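Peptidase M42 (PDB 5DS0) probably removes amino acids from the N termini of peptides as a cobalt-bound, twelve-subunit TET aminopeptidase of the M42 family. Local coordinates at residues 19-23 and 212-216; 96-101 and 112-116; 229-235 and 309-315. All blocks are in the same frame, centred on the assembly; numbering follows the deposited sequence.

Contact 1 (19-23 and 212-216); sequences PSGFE and VQEEV. With CO (cobalt (II) ion), chain U.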
# COMPACT_ATOMS: atom_id res chain seq x y z
N PRO C 19 -39.55 13.04 11.84
CA PRO C 19 -38.63 12.40 10.89
C PRO C 19 -39.40 11.66 9.81
O PRO C 19 -40.59 11.44 9.97
CB PRO C 19 -37.85 11.43 11.76
CG PRO C 19 -38.78 11.09 12.87
CD PRO C 19 -39.72 12.25 13.06
N SER C 20 -38.72 11.26 8.73
CA SER C 20 -39.39 10.60 7.61
C SER C 20 -40.21 9.42 8.10
O SER C 20 -39.70 8.56 8.81
CB SER C 20 -38.38 10.13 6.57
OG SER C 20 -37.62 11.21 6.09
N GLY C 21 -41.49 9.38 7.72
CA GLY C 21 -42.43 8.34 8.16
C GLY C 21 -43.25 8.67 9.40
O GLY C 21 -44.22 7.96 9.71
N PHE C 22 -42.85 9.71 10.12
CA PHE C 22 -43.48 10.04 11.38
C PHE C 22 -43.75 11.54 11.47
O PHE C 22 -43.39 12.18 12.45
CB PHE C 22 -42.59 9.63 12.55
CG PHE C 22 -42.13 8.20 12.51
CD1 PHE C 22 -41.07 7.81 11.70
CD2 PHE C 22 -42.72 7.24 13.31
CE1 PHE C 22 -40.64 6.50 11.67
CE2 PHE C 22 -42.28 5.93 13.29
CZ PHE C 22 -41.23 5.56 12.47
N GLU C 23 -44.42 12.08 10.47
CA GLU C 23 -44.56 13.53 10.34
C GLU C 23 -45.87 14.08 10.89
O GLU C 23 -46.20 15.22 10.63
CB GLU C 23 -44.43 13.93 8.86
CG GLU C 23 -43.16 13.38 8.19
CD GLU C 23 -43.33 12.09 7.38
OE1 GLU C 23 -42.42 11.60 6.64
OE2 GLU C 23 -44.39 11.51 7.55
N VAL C 212 -44.69 14.43 2.66
CA VAL C 212 -43.98 13.55 3.59
C VAL C 212 -42.97 12.68 2.86
O VAL C 212 -43.03 12.52 1.64
CB VAL C 212 -44.95 12.65 4.39
CG1 VAL C 212 -45.84 13.50 5.28
CG2 VAL C 212 -45.77 11.75 3.48
N GLN C 213 -42.04 12.14 3.62
CA GLN C 213 -41.09 11.15 3.13
C GLN C 213 -40.26 11.55 1.90
O GLN C 213 -39.95 10.70 1.08
CB GLN C 213 -41.82 9.82 2.88
CG GLN C 213 -42.35 9.20 4.16
CD GLN C 213 -42.87 7.79 3.98
OE1 GLN C 213 -42.21 6.92 3.41
NE2 GLN C 213 -44.04 7.55 4.52
N GLU C 214 -39.88 12.82 1.79
CA GLU C 214 -38.93 13.24 0.74
C GLU C 214 -37.55 12.66 0.99
O GLU C 214 -36.92 12.17 0.07
CB GLU C 214 -38.79 14.77 0.69
CG GLU C 214 -38.05 15.35 -0.53
CD GLU C 214 -36.51 15.48 -0.42
OE1 GLU C 214 -35.93 15.66 0.69
OE2 GLU C 214 -35.85 15.42 -1.47
N GLU C 215 -37.10 12.69 2.24
CA GLU C 215 -35.70 12.38 2.55
C GLU C 215 -35.36 10.89 2.34
O GLU C 215 -34.18 10.54 2.32
CB GLU C 215 -35.32 12.83 3.97
CG GLU C 215 -35.46 14.32 4.24
CD GLU C 215 -34.34 15.20 3.66
OE1 GLU C 215 -33.65 14.76 2.74
OE2 GLU C 215 -34.13 16.35 4.13
N VAL C 216 -36.38 10.05 2.17
CA VAL C 216 -36.17 8.61 1.95
C VAL C 216 -36.57 8.13 0.54
O VAL C 216 -36.60 6.92 0.31
CB VAL C 216 -36.90 7.72 3.01
CG1 VAL C 216 -36.37 7.96 4.40
CG2 VAL C 216 -38.41 7.93 2.98
CO CO U . -32.92 17.05 2.43

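Contact 2 (96-101 and 112-116); sequences LLGQRV and GIIAS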
# COMPACT_ATOMS: atom_id res chain seq x y z
N LEU C 96 -22.32 13.20 13.55
CA LEU C 96 -23.19 12.48 14.46
C LEU C 96 -22.67 12.33 15.89
O LEU C 96 -23.40 12.56 16.83
CB LEU C 96 -23.49 11.09 13.91
CG LEU C 96 -24.32 11.02 12.63
CD1 LEU C 96 -24.43 9.57 12.16
CD2 LEU C 96 -25.70 11.62 12.83
N LEU C 97 -21.43 11.89 16.05
CA LEU C 97 -20.89 11.63 17.39
C LEU C 97 -21.02 12.80 18.34
O LEU C 97 -20.72 13.95 17.98
CB LEU C 97 -19.42 11.24 17.33
CG LEU C 97 -19.13 9.77 17.05
CD1 LEU C 97 -17.64 9.50 17.17
CD2 LEU C 97 -19.90 8.85 17.99
N GLY C 98 -21.49 12.49 19.54
CA GLY C 98 -21.58 13.48 20.62
C GLY C 98 -22.84 14.31 20.60
O GLY C 98 -22.98 15.22 21.41
N GLN C 99 -23.76 13.97 19.70
CA GLN C 99 -24.95 14.79 19.48
C GLN C 99 -26.16 14.31 20.27
O GLN C 99 -26.33 13.12 20.48
CB GLN C 99 -25.30 14.81 18.00
CG GLN C 99 -24.24 15.45 17.11
CD GLN C 99 -24.32 16.96 17.06
OE1 GLN C 99 -25.19 17.59 17.67
NE2 GLN C 99 -23.42 17.55 16.31
N ARG C 100 -27.00 15.25 20.70
CA ARG C 100 -28.18 14.94 21.47
C ARG C 100 -29.31 14.57 20.55
O ARG C 100 -29.55 15.23 19.54
CB ARG C 100 -28.62 16.12 22.30
CG ARG C 100 -27.62 16.60 23.34
CD ARG C 100 -27.89 18.05 23.61
NE ARG C 100 -27.15 18.62 24.73
CZ ARG C 100 -27.59 18.70 25.98
NH1 ARG C 100 -28.75 18.16 26.32
NH2 ARG C 100 -26.85 19.30 26.92
N VAL C 101 -30.04 13.53 20.92
CA VAL C 101 -31.20 13.12 20.18
C VAL C 101 -32.33 12.89 21.15
O VAL C 101 -32.12 12.85 22.36
CB VAL C 101 -30.95 11.81 19.39
CG1 VAL C 101 -29.91 12.04 18.30
CG2 VAL C 101 -30.53 10.67 20.31
N GLY C 112 -31.28 11.18 24.71
CA GLY C 112 -30.07 10.40 24.61
C GLY C 112 -28.97 11.09 23.83
O GLY C 112 -29.13 12.22 23.34
N ILE C 113 -27.84 10.41 23.73
CA ILE C 113 -26.64 10.95 23.13
C ILE C 113 -26.08 9.92 22.17
O ILE C 113 -25.95 8.76 22.53
CB ILE C 113 -25.58 11.20 24.19
CG1 ILE C 113 -26.08 12.16 25.25
CG2 ILE C 113 -24.33 11.78 23.55
CD1 ILE C 113 -25.24 12.16 26.50
N ILE C 114 -25.71 10.35 20.97
CA ILE C 114 -25.06 9.45 20.03
C ILE C 114 -23.63 9.20 20.50
O ILE C 114 -22.88 10.15 20.79
CB ILE C 114 -25.06 10.01 18.61
CG1 ILE C 114 -26.49 10.19 18.13
CG2 ILE C 114 -24.33 9.06 17.68
CD1 ILE C 114 -26.62 10.84 16.76
N ALA C 115 -23.25 7.94 20.62
CA ALA C 115 -21.96 7.57 21.19
C ALA C 115 -21.32 6.42 20.46
O ALA C 115 -21.96 5.73 19.67
CB ALA C 115 -22.13 7.21 22.65
N SER C 116 -20.03 6.25 20.72
CA SER C 116 -19.29 5.10 20.21
C SER C 116 -18.36 4.59 21.28
O SER C 116 -18.30 5.16 22.37
CB SER C 116 -18.48 5.47 18.97
OG SER C 116 -17.38 6.29 19.32

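Contact 3 (229-235 and 309-315); sequences DPDVALV and RAGCPSV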
# COMPACT_ATOMS: atom_id res chain seq x y z
N ASP C 229 -53.15 16.30 -9.62
CA ASP C 229 -53.15 16.45 -11.10
C ASP C 229 -52.77 17.88 -11.49
O ASP C 229 -53.55 18.60 -12.10
CB ASP C 229 -54.53 16.04 -11.70
CG ASP C 229 -54.52 15.96 -13.25
OD1 ASP C 229 -53.43 15.92 -13.86
OD2 ASP C 229 -55.63 15.93 -13.84
N PRO C 230 -51.55 18.30 -11.12
CA PRO C 230 -51.15 19.68 -11.33
C PRO C 230 -50.79 20.00 -12.78
O PRO C 230 -50.29 19.13 -13.50
CB PRO C 230 -49.92 19.81 -10.44
CG PRO C 230 -49.30 18.45 -10.49
CD PRO C 230 -50.46 17.49 -10.54
N ASP C 231 -51.01 21.25 -13.17
CA ASP C 231 -50.63 21.75 -14.50
C ASP C 231 -49.25 22.43 -14.50
O ASP C 231 -48.59 22.53 -15.54
CB ASP C 231 -51.70 22.70 -15.02
CG ASP C 231 -53.03 22.02 -15.23
OD1 ASP C 231 -53.11 21.15 -16.12
OD2 ASP C 231 -53.99 22.32 -14.48
N VAL C 232 -48.83 22.91 -13.33
CA VAL C 232 -47.50 23.48 -13.15
C VAL C 232 -47.12 23.33 -11.68
O VAL C 232 -47.99 23.39 -10.80
CB VAL C 232 -47.46 24.96 -13.58
CG1 VAL C 232 -48.53 25.76 -12.88
CG2 VAL C 232 -46.10 25.59 -13.30
N ALA C 233 -45.83 23.16 -11.40
CA ALA C 233 -45.38 22.95 -10.03
C ALA C 233 -44.22 23.85 -9.62
O ALA C 233 -43.25 24.00 -10.35
CB ALA C 233 -45.00 21.50 -9.85
N LEU C 234 -44.32 24.41 -8.41
CA LEU C 234 -43.24 25.16 -7.80
C LEU C 234 -42.81 24.42 -6.55
O LEU C 234 -43.52 24.41 -5.57
CB LEU C 234 -43.69 26.55 -7.40
CG LEU C 234 -44.34 27.41 -8.47
CD1 LEU C 234 -44.75 28.74 -7.86
CD2 LEU C 234 -43.40 27.62 -9.65
N VAL C 235 -41.65 23.77 -6.60
CA VAL C 235 -41.16 23.06 -5.45
C VAL C 235 -40.23 23.96 -4.68
O VAL C 235 -39.33 24.58 -5.24
CB VAL C 235 -40.45 21.78 -5.87
CG1 VAL C 235 -39.75 21.15 -4.69
CG2 VAL C 235 -41.45 20.82 -6.46
N ARG C 309 -48.41 11.60 -14.54
CA ARG C 309 -49.25 11.41 -15.72
C ARG C 309 -48.46 11.68 -17.02
O ARG C 309 -47.54 10.93 -17.34
CB ARG C 309 -50.56 12.22 -15.60
CG ARG C 309 -51.61 11.57 -14.71
CD ARG C 309 -52.87 12.40 -14.51
NE ARG C 309 -53.59 12.03 -13.28
CZ ARG C 309 -53.27 12.43 -12.04
NH1 ARG C 309 -52.25 13.25 -11.82
NH2 ARG C 309 -54.00 12.03 -11.02
N ALA C 310 -48.81 12.75 -17.74
CA ALA C 310 -48.20 13.09 -19.03
C ALA C 310 -47.05 14.08 -18.86
O ALA C 310 -46.43 14.51 -19.84
CB ALA C 310 -49.25 13.66 -19.97
N GLY C 311 -46.77 14.43 -17.62
CA GLY C 311 -45.71 15.38 -17.31
C GLY C 311 -46.31 16.63 -16.73
O GLY C 311 -47.50 16.91 -16.90
N CYS C 312 -45.48 17.39 -16.04
CA CYS C 312 -45.91 18.63 -15.43
C CYS C 312 -44.73 19.57 -15.38
O CYS C 312 -43.72 19.24 -14.75
CB CYS C 312 -46.42 18.35 -14.02
SG CYS C 312 -46.76 19.84 -13.07
N PRO C 313 -44.81 20.72 -16.06
CA PRO C 313 -43.69 21.66 -15.99
C PRO C 313 -43.44 22.10 -14.55
O PRO C 313 -44.37 22.49 -13.84
CB PRO C 313 -44.16 22.85 -16.84
CG PRO C 313 -45.36 22.39 -17.56
CD PRO C 313 -45.96 21.28 -16.76
N SER C 314 -42.19 22.02 -14.12
CA SER C 314 -41.85 22.30 -12.73
C SER C 314 -40.53 23.00 -12.62
O SER C 314 -39.69 22.94 -13.52
CB SER C 314 -41.78 21.01 -11.92
OG SER C 314 -42.90 20.18 -12.20
N VAL C 315 -40.35 23.67 -11.49
CA VAL C 315 -39.13 24.38 -11.22
C VAL C 315 -38.89 24.35 -9.72
O VAL C 315 -39.83 24.34 -8.96
CB VAL C 315 -39.22 25.81 -11.79
CG1 VAL C 315 -39.87 26.78 -10.81
CG2 VAL C 315 -37.85 26.31 -12.20

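Contact 1 (19-23 and 212-216)
Two loops run past each other with Ser20 CA 4.8 Å from Gln213 CA, the first of them folded into a type II turn from Pro19 to Phe22. Glu23 carries the contact. Its CG stands beside the backbone N (chi1 -53°), and a bend at chi2 brings the carboxylate back over its own turn. There Glu23 OE1 accepts two backbone N-H groups, Gly21 N at 2.6 Å and Gln213 N at 3.1 Å. They arrive on opposite faces of the carboxylate, each well above its plane, so one oxygen joins the turn to the far loop. Glu23 OE2 instead lies 3.3 Å from Val212 CG1, and the Gln213 side chain crosses the glutamate at about a right angle, its CG near OE1. The far loop, which follows strand 205-211, is part of the two-metal centre of this M42 peptidase: Glu215 holds one cobalt through both oxygens, OE1 at 2.4 Å and OE2 at 2.2 Å, with Asp180 and His325 as its other ligands, and Glu214 belongs to the second metal site. Ser20 OG rests 3.5 Å from Glu215 CB, while Ser20 CB meets Val216 CG1 at 3.7 Å. The hydroxyl is hydrogen-bonded to Asp68, whose same carboxylate oxygen also binds the backbone N of Glu215. Ile270 of a second subunit packs on Ser20, Gln213 and Val216.

Contact 2 (96-101 and 112-116)
Gly112 pairs with Val101 as an antiparallel hydrogen-bonded pair: Val101 N reaches Gly112 O at 2.9 Å, and Gly112 N returns a bond to Val101 O at 3.0 Å. Val101 CG2 lies beside the Gly112 carbonyl, 3.7 Å from Gly112 O. Next comes Ile113, opposite Arg100 in a non-hydrogen-bonded pair; its CG2 lies by Gln99 O, and its CA leans on that same oxygen in a CA-H...O contact. The Arg100 guanidinium belongs to another interface, bonding through NH2 to Ser163 and Pro164 of a third subunit. These two strands, 100-105 and 108-115, form a hairpin of the six-stranded antiparallel barrel, which as in other M42 peptidases probably forms the second, oligomerisation domain, and residues of that third subunit also touch this end of the hairpin. Ile114 is gripped at both ends of its backbone. Its N-H meets Gln99 O nearly straight (171°) and in the carbonyl plane, and its O takes Gly98 N from the type II turn Leu96 to Gln99. With CG1 beside the backbone N and the chain extended at chi2 (176°), the side chain slides under that turn: Ile114 CB lies 3.5 Å from Leu96 O, and its CD1 fits between Val101 CG1 (3.8 Å) and Leu96 CD2 (4.1 Å). Putting an alanine here is likely to open a gap between Leu96 and Val101 and leave the underside of the turn poorly filled. Beyond Ala115, Ser116 CB packs on Leu97 CD2 at 3.8 Å.

Contact 3 (229-235 and 309-315)
Parallel pairing of strands 232-240 and 314-322 in the large mixed sheet of the peptidase domain begins here, where Ala233 faces Ser314 and Leu234 faces Val315. The ladder is regular: Ala233 N gives to Pro313 O at 2.9 Å, Val315 N to Ala233 O at 3.1 Å, and Val235 N to Val315 O at 3.0 Å. Strand 60-66 bonds along the other edge of 232-240, which places that strand inside the sheet. On one face Leu234 CD2 and Val315 CG1 meet at 3.8 Å, the two side chains lying side by side and pointing the same way, with Leu275 and Val279 of helix 273-285 packed on Val315. The opposite face carries the Ala233 methyl, 3.4 Å from Ser314 OG, and helix 302-305 closes over this pair. The serine hydroxyl turns back along its own chain and donates to Cys312 O. Ahead of the strands, Cys312 SG swings anti to its backbone N (chi1 171°), where it touches Pro230 CG, at 3.9 Å, and also Ala233 CB. Farther back along both chains Asp229 CB lies over one face of the Arg309 guanidinium, offset toward that group's edge. The salt bridge from Asp229 OD1 to Arg309 NH1, 3.6 Å, has its oxygen well out of the guanidinium plane, while Arg309 NH2 bonds to His226 O. The attraction between Asp229 and Arg309 is therefore probably one of charge alone, without a directed N-H, while direction in this contact comes from the backbone ladder.

From the N terminus, the loop between helices 2-15 and 24-34 comes first; contact 1 brings it to the loop after strand 205-211, closing a span of almost 190 residues. Contact 2 lies wholly within that span and closes only a short hairpin, belonging to the barrel rather than to the large mixed sheet. Contact 3 follows in series, joining strands 232-240 and 314-322 of that sheet across 73 intervening residues. Contact 1 thus ties the N-terminal region to the metal centre, with contacts 2 and 3 on opposite sides of the chain's centre, their own centres about 40 Å apart. None of the three touches another.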